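Local coordinates for protein CbbY (Rhodobacter sphaeroides, PDB 4UAS) that selectively dephosphorylates xylulose-1,5-bisphosphate, a potent Rubisco inhibitor, as a magnesium-dependent sugar phosphatase of the haloacid dehalogenase (HAD) superfamily, at residues I5-D8 against T12-E15; E18-A23 against E40-L45; R22-T27 against K52-R57; A29-D34 against A67-A72; P120-L125 against I141-M146. One frame throughout, in Å; residues are numbered along the deposited sequence.

Contact 1: I5-D8 against T12-E15; sequences ILFD and TLAE. With MG (magnesium ion), chain D.
Asp8 and Thr12 are joined by one hydrogen bond, given by Thr12 OG1 to Asp8 OD2 over 2.8 Å. The acceptor uses its anti lone pair, on the side away from OD1, and the two side chains cross at about a right angle. Asp8 CG lies anti to the backbone N (chi1 -178°), which carries the carboxylate out beyond the end of strand 4-7.

Metal bonding uses the same oxygen: Asp8 OD2 is 2.1 Å from the magnesium ion, so ion and threonine together fix how the carboxylate is turned. Water 1 and water 2 also bind the ion, as do Asp10 through its backbone O and Asp176 through OD1. Asp8 OD1 has a salt bridge to Lys151. The sequence and geometry match the DxDx(T/V) motif of HAD phosphatases, in which Asp8 is the probable nucleophile and Thr12 occupies the T/V position. A valine in place of Thr12 would probably leave OD2 without its hydroxyl donor, with magnesium and Lys151 remaining to hold the carboxylate.

Apolar contacts flank the polar ones. Leu13 CD2 approaches Phe7 CD1 at 3.7 Å, obliquely to the ring, with the side chains crossing nearly perpendicularly. Asp8 O is buried with no polar partner in the model; carbons crowd it instead, Leu13 CG at 3.5 Å and Thr12 CG2 also at 3.5 Å.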
# COMPACT_ATOMS: atom_id res chain seq x y z
N ILE A 5 -11.94 -9.88 -0.84
CA ILE A 5 -11.37 -8.77 -0.08
C ILE A 5 -10.15 -8.30 -0.80
O ILE A 5 -9.28 -9.09 -1.17
CB ILE A 5 -11.00 -9.21 1.38
CG1 ILE A 5 -12.14 -9.94 2.08
CG2 ILE A 5 -10.54 -8.00 2.15
CD1 ILE A 5 -11.73 -10.67 3.35
N LEU A 6 -10.10 -6.97 -0.95
CA LEU A 6 -9.00 -6.29 -1.64
C LEU A 6 -8.22 -5.47 -0.61
O LEU A 6 -8.80 -4.62 0.07
CB LEU A 6 -9.52 -5.43 -2.78
CG LEU A 6 -10.19 -6.21 -3.88
CD1 LEU A 6 -11.64 -6.45 -3.62
CD2 LEU A 6 -10.06 -5.48 -5.22
N PHE A 7 -6.96 -5.75 -0.47
CA PHE A 7 -6.08 -5.10 0.49
C PHE A 7 -5.12 -4.12 -0.13
O PHE A 7 -4.37 -4.44 -1.02
CB PHE A 7 -5.20 -6.13 1.21
CG PHE A 7 -5.96 -7.12 2.06
CD1 PHE A 7 -6.09 -6.91 3.43
CD2 PHE A 7 -6.50 -8.26 1.52
CE1 PHE A 7 -6.74 -7.88 4.23
CE2 PHE A 7 -7.19 -9.16 2.31
CZ PHE A 7 -7.28 -8.98 3.64
N ASP A 8 -5.13 -2.88 0.41
CA ASP A 8 -4.02 -2.00 0.29
C ASP A 8 -2.79 -2.65 0.95
O ASP A 8 -2.94 -3.52 1.79
CB ASP A 8 -4.39 -0.71 0.99
CG ASP A 8 -3.37 0.36 0.93
OD1 ASP A 8 -2.88 0.63 -0.20
OD2 ASP A 8 -2.90 0.85 1.98
N THR A 12 -1.54 -0.65 5.62
CA THR A 12 -2.71 -1.51 5.76
C THR A 12 -2.27 -2.90 6.19
O THR A 12 -2.63 -3.36 7.31
CB THR A 12 -3.60 -1.44 4.52
OG1 THR A 12 -4.12 -0.16 4.34
CG2 THR A 12 -4.73 -2.42 4.60
N LEU A 13 -1.57 -3.61 5.33
CA LEU A 13 -1.02 -4.89 5.76
C LEU A 13 0.00 -4.70 6.88
O LEU A 13 0.10 -5.56 7.75
CB LEU A 13 -0.36 -5.66 4.59
CG LEU A 13 -1.30 -6.11 3.48
CD1 LEU A 13 -0.52 -6.77 2.37
CD2 LEU A 13 -2.39 -7.02 3.95
N ALA A 14 0.83 -3.66 6.81
CA ALA A 14 1.94 -3.42 7.70
C ALA A 14 2.23 -1.96 7.68
O ALA A 14 2.01 -1.30 6.69
CB ALA A 14 3.14 -4.26 7.33
N GLU A 15 2.83 -1.45 8.76
CA GLU A 15 3.38 -0.09 8.81
C GLU A 15 4.75 -0.12 8.13
O GLU A 15 5.76 -0.55 8.72
CB GLU A 15 3.52 0.38 10.24
CG GLU A 15 2.28 0.98 10.81
CD GLU A 15 2.00 2.51 10.24
OE1 GLU A 15 1.16 3.14 10.87
OE2 GLU A 15 2.70 3.21 9.33
MG MG D . -1.81 2.66 2.03
O HOH W 1 -0.97 4.42 2.47
O HOH W 2 -3.39 3.67 0.84

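Contact 2: E18-A23 against E40-L45; sequences ELHRRA and EEYREL
Arg21 NE, 2.8 Å from Glu18 OE1, and the Tyr198 hydroxyl both grip that oxygen; the same arginine lies against Tyr42 across the contact. The contact belongs to the helical cap domain of this HAD phosphatase, where helix 17-31 packs on helix 39-45.

Arg21 holds the carboxylate in a bidentate, side-on salt bridge, one nitrogen to each oxygen. Its second bond runs from Arg21 NH2 to Glu18 OE2 over 3.0 Å and is nearly straight (174° at the hydrogen). Both oxygens are met on the syn side, within the guanidinium plane but somewhat out of the carboxylate plane. Glu18 OE2 is shared with Arg39, and Arg21 NH1 reaches Trp37 O, so the charged group is fixed from several directions.

The aliphatic part of Arg21 crosses Tyr42 at a slant. CB sits over one face of the ring as a CH-pi contact, 4.0 Å from the centroid and 14° off the normal, while Arg21 CD comes within 3.6 Å of Tyr42 CB. The bend at chi3 (70°) turns the guanidinium from the ring toward Glu18. An alanine here would probably leave the Glu18 carboxylate without two of its donors and open a gap beside Tyr42 CB and CG.

His20 meets the far end of the tyrosine, but its imidazole is engaged by Lys78 and Asp10. The Tyr42 hydroxyl, bonded to Glu17, rests its oxygen OH 3.5 Å from His20 CB.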
# COMPACT_ATOMS: atom_id res chain seq x y z
N GLU A 18 7.87 4.27 7.33
CA GLU A 18 9.14 4.71 7.87
C GLU A 18 10.26 3.92 7.25
O GLU A 18 11.36 4.44 7.09
CB GLU A 18 9.13 4.62 9.38
CG GLU A 18 8.58 5.78 10.09
CD GLU A 18 9.42 7.04 9.85
OE1 GLU A 18 9.23 7.61 8.82
OE2 GLU A 18 10.19 7.51 10.78
N LEU A 19 10.05 2.63 6.94
CA LEU A 19 11.07 1.87 6.26
C LEU A 19 11.29 2.38 4.84
O LEU A 19 12.44 2.40 4.37
CB LEU A 19 10.72 0.36 6.30
CG LEU A 19 11.94 -0.57 6.06
CD1 LEU A 19 12.86 -0.55 7.28
CD2 LEU A 19 11.44 -2.00 5.84
N HIS A 20 10.23 2.70 4.11
CA HIS A 20 10.39 3.34 2.84
C HIS A 20 11.20 4.62 2.96
O HIS A 20 12.09 4.87 2.15
CB HIS A 20 9.03 3.68 2.20
CG HIS A 20 8.32 2.50 1.60
ND1 HIS A 20 8.78 1.87 0.49
CD2 HIS A 20 7.17 1.88 1.99
CE1 HIS A 20 7.94 0.88 0.22
NE2 HIS A 20 6.96 0.87 1.09
N ARG A 21 10.90 5.48 3.94
CA ARG A 21 11.63 6.73 4.13
C ARG A 21 13.09 6.48 4.36
O ARG A 21 13.96 7.14 3.74
CB ARG A 21 11.01 7.55 5.25
CG ARG A 21 11.61 8.97 5.36
CD ARG A 21 10.92 9.80 6.44
NE ARG A 21 11.19 9.37 7.80
CZ ARG A 21 12.16 9.84 8.58
NH1 ARG A 21 13.01 10.74 8.15
NH2 ARG A 21 12.26 9.39 9.81
N ARG A 22 13.43 5.49 5.17
CA ARG A 22 14.81 5.10 5.40
C ARG A 22 15.44 4.67 4.08
O ARG A 22 16.58 5.04 3.78
CB ARG A 22 14.90 3.99 6.45
CG ARG A 22 16.29 3.42 6.68
CD ARG A 22 16.32 2.38 7.80
NE ARG A 22 17.68 1.84 7.87
CZ ARG A 22 17.98 0.75 8.59
NH1 ARG A 22 17.07 0.14 9.25
NH2 ARG A 22 19.19 0.28 8.55
N ALA A 23 14.77 3.81 3.31
CA ALA A 23 15.33 3.34 2.06
C ALA A 23 15.59 4.52 1.11
O ALA A 23 16.61 4.56 0.41
CB ALA A 23 14.41 2.34 1.41
N GLU A 40 8.41 15.41 8.53
CA GLU A 40 7.51 16.48 8.16
C GLU A 40 7.37 16.55 6.63
O GLU A 40 6.26 16.65 6.08
CB GLU A 40 8.02 17.82 8.73
CG GLU A 40 7.22 19.01 8.30
CD GLU A 40 7.59 20.31 9.00
OE1 GLU A 40 8.28 20.33 9.99
OE2 GLU A 40 7.02 21.34 8.66
N GLU A 41 8.52 16.51 5.93
CA GLU A 41 8.45 16.59 4.47
C GLU A 41 7.85 15.28 3.91
O GLU A 41 7.08 15.31 2.94
CB GLU A 41 9.80 16.89 3.88
CG GLU A 41 9.83 16.88 2.38
CD GLU A 41 10.99 17.59 1.78
OE1 GLU A 41 12.01 17.72 2.44
OE2 GLU A 41 10.90 18.04 0.66
N TYR A 42 8.20 14.14 4.47
CA TYR A 42 7.67 12.89 3.94
C TYR A 42 6.17 12.81 4.08
O TYR A 42 5.46 12.30 3.16
CB TYR A 42 8.41 11.70 4.62
CG TYR A 42 8.25 10.42 3.83
CD1 TYR A 42 8.75 10.31 2.53
CD2 TYR A 42 7.58 9.31 4.34
CE1 TYR A 42 8.67 9.14 1.78
CE2 TYR A 42 7.48 8.15 3.63
CZ TYR A 42 8.01 8.04 2.37
OH TYR A 42 7.86 6.91 1.60
N ARG A 43 5.60 13.30 5.15
CA ARG A 43 4.12 13.31 5.29
C ARG A 43 3.44 14.04 4.17
O ARG A 43 2.41 13.59 3.70
CB ARG A 43 3.77 13.92 6.64
CG ARG A 43 2.25 13.85 6.95
CD ARG A 43 1.91 14.48 8.29
NE ARG A 43 2.49 13.69 9.36
CZ ARG A 43 1.96 12.67 10.01
NH1 ARG A 43 0.68 12.26 9.78
NH2 ARG A 43 2.70 11.97 10.80
N GLU A 44 4.07 15.13 3.67
CA GLU A 44 3.52 15.86 2.50
C GLU A 44 3.72 15.07 1.21
O GLU A 44 2.78 14.90 0.42
CB GLU A 44 4.16 17.22 2.41
CG GLU A 44 3.91 18.14 3.61
CD GLU A 44 2.43 18.30 3.94
OE1 GLU A 44 1.63 18.62 2.99
OE2 GLU A 44 2.06 18.06 5.16
N LEU A 45 4.92 14.57 1.02
CA LEU A 45 5.21 13.82 -0.19
C LEU A 45 4.38 12.55 -0.35
O LEU A 45 4.18 12.08 -1.50
CB LEU A 45 6.71 13.49 -0.23
CG LEU A 45 7.69 14.62 -0.46
CD1 LEU A 45 9.13 14.13 -0.30
CD2 LEU A 45 7.45 15.26 -1.83

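Contact 3: R22-T27 against K52-R57; sequences RAFNET and KERIAR
Phe24 CG is turned anti to its carbonyl carbon (chi1 -78°) and Arg54 CG anti to its amide nitrogen (chi1 -172°), and these torsions send ring and guanidinium toward each other between helices 17-31 and 51-61 of the cap domain. The nearest CA atoms, those of Phe24 and Ile55, are 9.3 Å apart, and the contact is made by side chains alone.

Arg54 bends at chi3 and presents NH1 to the ring, 4.0 Å from Phe24 CE2. The carbon lies at the guanidinium edge and the two planes are 71° apart, which excludes a parallel stack. The hydrogen bonds of Arg54 go to backbone oxygens instead, NH2 to Thr48 O and NE to Leu45 O, and these hold the group in position. Arg54 is also a substrate-binding residue, so Phe24 packs beside a side chain of the active-site pocket.

A cation-pi contact ties the Phe24 ring to Lys78, another substrate-binding residue, and Trp37 meets the ring as well.

Ile55 supplies the aliphatic half of the contact and crosses the phenyl group at a slant. Its CD1 lies in the ring plane at the edge, and both CD1 and CG1 of Ile55 come within 3.9 Å of Phe24 CE1.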
# COMPACT_ATOMS: atom_id res chain seq x y z
N ARG A 22 13.43 5.49 5.17
CA ARG A 22 14.81 5.10 5.40
C ARG A 22 15.44 4.67 4.08
O ARG A 22 16.58 5.04 3.78
CB ARG A 22 14.90 3.99 6.45
CG ARG A 22 16.29 3.42 6.68
CD ARG A 22 16.32 2.38 7.80
NE ARG A 22 17.68 1.84 7.87
CZ ARG A 22 17.98 0.75 8.59
NH1 ARG A 22 17.07 0.14 9.25
NH2 ARG A 22 19.19 0.28 8.55
N ALA A 23 14.77 3.81 3.31
CA ALA A 23 15.33 3.34 2.06
C ALA A 23 15.59 4.52 1.11
O ALA A 23 16.61 4.56 0.41
CB ALA A 23 14.41 2.34 1.41
N PHE A 24 14.65 5.50 1.02
CA PHE A 24 14.90 6.67 0.22
C PHE A 24 16.15 7.40 0.69
O PHE A 24 17.05 7.71 -0.09
CB PHE A 24 13.71 7.64 0.23
CG PHE A 24 12.53 7.27 -0.65
CD1 PHE A 24 12.67 7.37 -2.02
CD2 PHE A 24 11.31 6.89 -0.12
CE1 PHE A 24 11.58 7.09 -2.86
CE2 PHE A 24 10.26 6.60 -0.94
CZ PHE A 24 10.37 6.70 -2.32
N ASN A 25 16.21 7.74 1.99
CA ASN A 25 17.31 8.56 2.47
C ASN A 25 18.64 7.87 2.33
O ASN A 25 19.66 8.50 1.97
CB ASN A 25 17.04 8.99 3.91
CG ASN A 25 15.96 10.02 3.99
OD1 ASN A 25 15.84 10.86 3.10
ND2 ASN A 25 15.21 10.03 5.07
N GLU A 26 18.71 6.56 2.62
CA GLU A 26 19.95 5.82 2.43
C GLU A 26 20.38 5.77 0.98
O GLU A 26 21.56 5.77 0.69
CB GLU A 26 19.82 4.45 3.11
CG GLU A 26 19.76 4.50 4.61
CD GLU A 26 19.76 3.16 5.31
OE1 GLU A 26 19.74 2.12 4.62
OE2 GLU A 26 19.77 3.18 6.56
N THR A 27 19.41 5.67 0.09
CA THR A 27 19.70 5.67 -1.35
C THR A 27 20.29 7.02 -1.77
O THR A 27 21.27 7.11 -2.48
CB THR A 27 18.46 5.30 -2.14
OG1 THR A 27 18.04 3.99 -1.82
CG2 THR A 27 18.77 5.38 -3.65
N LYS A 52 8.32 6.56 -7.84
CA LYS A 52 8.90 7.34 -8.94
C LYS A 52 8.20 8.69 -9.01
O LYS A 52 8.87 9.75 -9.21
CB LYS A 52 8.80 6.61 -10.29
CG LYS A 52 9.67 5.40 -10.42
CD LYS A 52 9.67 4.76 -11.81
CE LYS A 52 8.35 4.31 -12.31
NZ LYS A 52 7.59 3.35 -11.49
N GLU A 53 6.87 8.68 -8.88
CA GLU A 53 6.07 9.88 -8.92
C GLU A 53 6.45 10.83 -7.78
O GLU A 53 6.46 12.05 -7.92
CB GLU A 53 4.58 9.54 -8.90
CG GLU A 53 4.05 8.77 -10.14
CD GLU A 53 4.33 7.26 -10.13
OE1 GLU A 53 4.99 6.71 -9.26
OE2 GLU A 53 3.80 6.62 -11.11
N ARG A 54 6.71 10.26 -6.61
CA ARG A 54 7.05 11.04 -5.43
C ARG A 54 8.45 11.69 -5.64
O ARG A 54 8.62 12.85 -5.32
CB ARG A 54 7.10 10.11 -4.19
CG ARG A 54 7.26 10.85 -2.91
CD ARG A 54 7.11 9.96 -1.68
NE ARG A 54 5.79 9.41 -1.67
CZ ARG A 54 5.48 8.17 -1.51
NH1 ARG A 54 6.35 7.30 -1.00
NH2 ARG A 54 4.26 7.74 -1.84
N ILE A 55 9.41 10.94 -6.18
CA ILE A 55 10.71 11.56 -6.50
C ILE A 55 10.53 12.70 -7.47
O ILE A 55 11.11 13.77 -7.31
CB ILE A 55 11.73 10.48 -6.99
CG1 ILE A 55 12.05 9.46 -5.92
CG2 ILE A 55 12.99 11.17 -7.53
CD1 ILE A 55 12.65 8.19 -6.48
N ALA A 56 9.73 12.48 -8.54
CA ALA A 56 9.53 13.49 -9.54
C ALA A 56 8.94 14.75 -8.94
O ALA A 56 9.36 15.89 -9.27
CB ALA A 56 8.65 12.96 -10.66
N ARG A 57 7.97 14.60 -8.04
CA ARG A 57 7.36 15.75 -7.38
C ARG A 57 8.40 16.53 -6.57
O ARG A 57 8.51 17.76 -6.64
CB ARG A 57 6.23 15.33 -6.47
CG ARG A 57 5.72 16.40 -5.54
CD ARG A 57 4.60 15.93 -4.67
NE ARG A 57 4.31 16.85 -3.59
CZ ARG A 57 3.46 16.57 -2.62
NH1 ARG A 57 2.76 15.44 -2.64
NH2 ARG A 57 3.32 17.42 -1.60

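Contact 4: A29-D34 against A67-A72; sequences AALGVD and APLPIA
Leu31 and Leu69 meet methyl to methyl, with Leu31 CD2 3.9 Å from Leu69 CD1. Both leucines have the same extended shape: CG opposite the carbonyl carbon and beside the backbone N, then a second torsion near 180° (178° in Leu31, -175° in Leu69). Because the chains nevertheless cross at about a right angle, the touching is confined to these branch ends.

The tighter pair is Val33 with Pro68. Val33 CG1 stands anti to the carbonyl carbon (chi1 -67°) and presses on the proline ring at Pro68 CD, 3.6 Å away, with Pro68 CG at 3.9 Å from the same methyl. Here too the side chains cross at roughly a right angle. No hydrogen bond spans the two segments, and the side-chain contacts are all apolar.

Backbone shape sets up the pairs. Gly32 ends the helix in a Schellman motif, with positive phi and a bond from Gly32 N back to Ala29 O, and the turn places Leu31 and Val33 so that both face 67-72. Val33, Pro68 and Leu69 also touch a crystal neighbour, so an influence of the lattice on their conformations cannot be excluded.

In the fold, the contact lies at the surface of the helical cap, its centre about 24 Å from that of the chain. It joins the end of helix 17-31 to the loop leading into helix 71-87, whose N-cap position is taken by Pro70; Ile74 of that helix touches both leucines, and Ile71 packs on helix 51-61.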
# COMPACT_ATOMS: atom_id res chain seq x y z
N ALA A 29 21.90 9.13 0.11
CA ALA A 29 23.26 9.27 0.61
C ALA A 29 24.22 8.46 -0.25
O ALA A 29 25.32 8.95 -0.56
CB ALA A 29 23.34 8.82 2.07
N ALA A 30 23.84 7.24 -0.62
CA ALA A 30 24.70 6.41 -1.43
C ALA A 30 24.97 6.97 -2.80
O ALA A 30 26.05 6.76 -3.38
CB ALA A 30 24.11 5.00 -1.55
N LEU A 31 24.01 7.70 -3.35
CA LEU A 31 24.10 8.39 -4.61
C LEU A 31 24.92 9.69 -4.58
O LEU A 31 25.23 10.24 -5.63
CB LEU A 31 22.72 8.61 -5.17
CG LEU A 31 22.00 7.35 -5.60
CD1 LEU A 31 20.60 7.67 -6.13
CD2 LEU A 31 22.77 6.60 -6.71
N GLY A 32 25.29 10.11 -3.38
CA GLY A 32 26.07 11.32 -3.22
C GLY A 32 25.35 12.61 -3.33
O GLY A 32 26.00 13.65 -3.50
N VAL A 33 24.04 12.58 -3.24
CA VAL A 33 23.23 13.80 -3.29
C VAL A 33 22.94 14.26 -1.88
O VAL A 33 23.00 13.47 -0.92
CB VAL A 33 21.94 13.69 -4.12
CG1 VAL A 33 22.25 13.52 -5.58
CG2 VAL A 33 21.03 12.58 -3.60
N ASP A 34 22.60 15.53 -1.72
CA ASP A 34 22.31 16.15 -0.45
C ASP A 34 20.86 16.00 0.01
O ASP A 34 20.50 16.42 1.13
CB ASP A 34 22.75 17.62 -0.42
CG ASP A 34 21.99 18.52 -1.31
OD1 ASP A 34 21.36 18.06 -2.26
OD2 ASP A 34 22.00 19.76 -1.07
N ALA A 67 19.37 15.87 -9.98
CA ALA A 67 19.41 14.41 -10.04
C ALA A 67 20.61 13.92 -10.85
O ALA A 67 20.80 14.37 -11.98
CB ALA A 67 18.15 13.89 -10.68
N PRO A 68 21.39 12.98 -10.31
CA PRO A 68 22.57 12.50 -11.06
C PRO A 68 22.30 11.23 -11.88
O PRO A 68 23.13 10.86 -12.67
CB PRO A 68 23.54 12.16 -9.93
CG PRO A 68 22.68 11.58 -8.88
CD PRO A 68 21.42 12.46 -8.92
N LEU A 69 21.09 10.67 -11.82
CA LEU A 69 20.65 9.53 -12.57
C LEU A 69 19.20 9.78 -12.96
O LEU A 69 18.48 10.55 -12.31
CB LEU A 69 20.63 8.26 -11.67
CG LEU A 69 21.84 7.70 -11.08
CD1 LEU A 69 21.52 6.41 -10.38
CD2 LEU A 69 22.85 7.42 -12.15
N PRO A 70 18.69 9.02 -13.97
CA PRO A 70 17.26 9.07 -14.24
C PRO A 70 16.47 8.62 -13.02
O PRO A 70 16.92 7.79 -12.26
CB PRO A 70 17.08 8.07 -15.39
CG PRO A 70 18.44 8.06 -16.09
CD PRO A 70 19.42 8.18 -14.94
N ILE A 71 15.25 9.16 -12.87
CA ILE A 71 14.38 8.80 -11.75
C ILE A 71 14.18 7.32 -11.67
O ILE A 71 14.16 6.74 -10.60
CB ILE A 71 13.06 9.53 -11.84
CG1 ILE A 71 13.27 11.06 -11.62
CG2 ILE A 71 12.04 8.95 -10.86
CD1 ILE A 71 12.01 11.88 -11.90
N ALA A 72 13.97 6.67 -12.78
CA ALA A 72 13.72 5.25 -12.72
C ALA A 72 14.89 4.45 -12.07
O ALA A 72 14.66 3.48 -11.35
CB ALA A 72 13.36 4.69 -14.08

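Contact 5: P120-L125 against I141-M146; sequences PNVEAL and IAAGDM
Helix 119-129 passes the end of strand 140-142 with Val122 and Ala143 as the nearest pair, their CA atoms 8.1 Å apart, and no hydrogen bond links the two segments.

Val122 carries the contact with both methyls. With CG1 anti to the backbone N (chi1 178°) the branches diverge toward different partners: CG1 meets Ile141 CG2 at 4.3 Å, and Val122 CG2 meets Ala143 CB at 4.4 Å. These are loose van der Waals distances between buried groups. Ile141 offers its CG2 methyl, while Ala143 has only CB to give.

Beyond Ala143 the chain turns at Gly144, whose phi is positive, and Met146 N bonds back to Ala143 O. Met146 also folds its thioether over the turn, where SD accepts a weak bond from Ala143 N over 3.4 Å. Asp145, within this turn, forms salt bridges with Lys52 and Lys150.

Strands 110-114 and 140-142 run parallel and side by side, and helix 119-129 connects them across one face of the sheet, a beta-alpha-beta crossover of the Rossmann-like HAD core. Pro120 and Asn121, in the first turn of that helix, are among the substrate-binding residues 115-121 that follow strand 110-114.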
# COMPACT_ATOMS: atom_id res chain seq x y z
N PRO A 120 8.18 -5.83 -6.40
CA PRO A 120 9.16 -6.44 -5.52
C PRO A 120 8.91 -6.14 -4.04
O PRO A 120 9.30 -6.92 -3.17
CB PRO A 120 10.49 -5.87 -5.99
CG PRO A 120 10.26 -5.41 -7.38
CD PRO A 120 8.80 -5.09 -7.51
N ASN A 121 8.33 -5.00 -3.76
CA ASN A 121 8.02 -4.66 -2.39
C ASN A 121 6.93 -5.52 -1.78
O ASN A 121 6.99 -5.91 -0.64
CB ASN A 121 7.62 -3.18 -2.29
CG ASN A 121 8.73 -2.22 -2.71
OD1 ASN A 121 9.89 -2.52 -2.72
ND2 ASN A 121 8.32 -1.03 -3.03
N VAL A 122 5.91 -5.85 -2.60
CA VAL A 122 4.87 -6.75 -2.17
C VAL A 122 5.48 -8.12 -1.81
O VAL A 122 5.13 -8.75 -0.84
CB VAL A 122 3.79 -6.87 -3.24
CG1 VAL A 122 2.69 -7.86 -2.84
CG2 VAL A 122 3.16 -5.55 -3.58
N GLU A 123 6.31 -8.61 -2.76
CA GLU A 123 6.93 -9.91 -2.56
C GLU A 123 7.78 -9.94 -1.31
O GLU A 123 7.72 -10.87 -0.53
CB GLU A 123 7.78 -10.30 -3.78
CG GLU A 123 6.94 -10.66 -4.99
CD GLU A 123 6.24 -11.97 -4.81
OE1 GLU A 123 6.45 -12.76 -3.80
OE2 GLU A 123 5.46 -12.31 -5.72
N ALA A 124 8.55 -8.88 -1.09
CA ALA A 124 9.41 -8.82 0.11
C ALA A 124 8.58 -8.83 1.38
O ALA A 124 8.89 -9.52 2.35
CB ALA A 124 10.31 -7.58 -0.00
N LEU A 125 7.48 -8.06 1.41
CA LEU A 125 6.61 -8.05 2.54
C LEU A 125 5.96 -9.39 2.83
O LEU A 125 5.91 -9.83 3.96
CB LEU A 125 5.55 -6.95 2.38
CG LEU A 125 4.57 -6.83 3.55
CD1 LEU A 125 3.94 -5.41 3.52
CD2 LEU A 125 3.33 -7.71 3.36
N ILE A 141 -2.75 -9.96 -7.67
CA ILE A 141 -1.87 -8.90 -7.24
C ILE A 141 -1.90 -7.81 -8.28
O ILE A 141 -1.44 -7.99 -9.42
CB ILE A 141 -0.41 -9.36 -6.97
CG1 ILE A 141 -0.43 -10.44 -5.85
CG2 ILE A 141 0.49 -8.21 -6.56
CD1 ILE A 141 0.87 -11.15 -5.68
N ALA A 142 -2.45 -6.65 -7.95
CA ALA A 142 -2.52 -5.48 -8.77
C ALA A 142 -1.59 -4.43 -8.11
O ALA A 142 -1.92 -3.93 -7.02
CB ALA A 142 -3.95 -5.00 -8.91
N ALA A 143 -0.47 -4.11 -8.76
CA ALA A 143 0.59 -3.31 -8.14
C ALA A 143 1.24 -2.36 -9.13
O ALA A 143 1.19 -2.58 -10.34
CB ALA A 143 1.63 -4.21 -7.50
N GLY A 144 1.88 -1.32 -8.62
CA GLY A 144 2.91 -0.59 -9.36
C GLY A 144 2.36 0.05 -10.63
O GLY A 144 1.35 0.69 -10.65
N ASP A 145 3.10 -0.19 -11.71
CA ASP A 145 2.81 0.39 -13.00
C ASP A 145 1.90 -0.47 -13.84
O ASP A 145 1.80 -0.30 -15.06
CB ASP A 145 4.11 0.73 -13.72
CG ASP A 145 4.98 1.75 -13.01
OD1 ASP A 145 4.66 2.29 -11.88
OD2 ASP A 145 6.08 2.02 -13.49
N MET A 146 1.13 -1.34 -13.23
CA MET A 146 0.12 -2.12 -13.93
C MET A 146 -1.02 -1.28 -14.47
O MET A 146 -1.76 -1.73 -15.33
CB MET A 146 -0.39 -3.31 -13.11
CG MET A 146 0.65 -4.36 -12.86
SD MET A 146 0.01 -5.67 -11.79
CE MET A 146 1.59 -6.41 -11.22

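Contacts 1 and 5 belong to the core sheet, about 12 Å apart by centres, and touch through Leu125 packing on Leu13 and Ala14; the first combines a metal-bound polar site with an apolar flank, the second is purely apolar. Contacts 2, 3 and 4 all use helix 17-31 of the cap, successively farther from the chain's centre. Their chemistry changes along it: aromatic and charged groups in contacts 2 and 3, both buried and sharing Arg22 and Ala23, then aliphatic methyls alone in contact 4, the surface one. Among these contacts, cap and core touch through Lys52 of contact 3 and Asp145 of contact 5, and through His20 of contact 2 and Asn121 of contact 5.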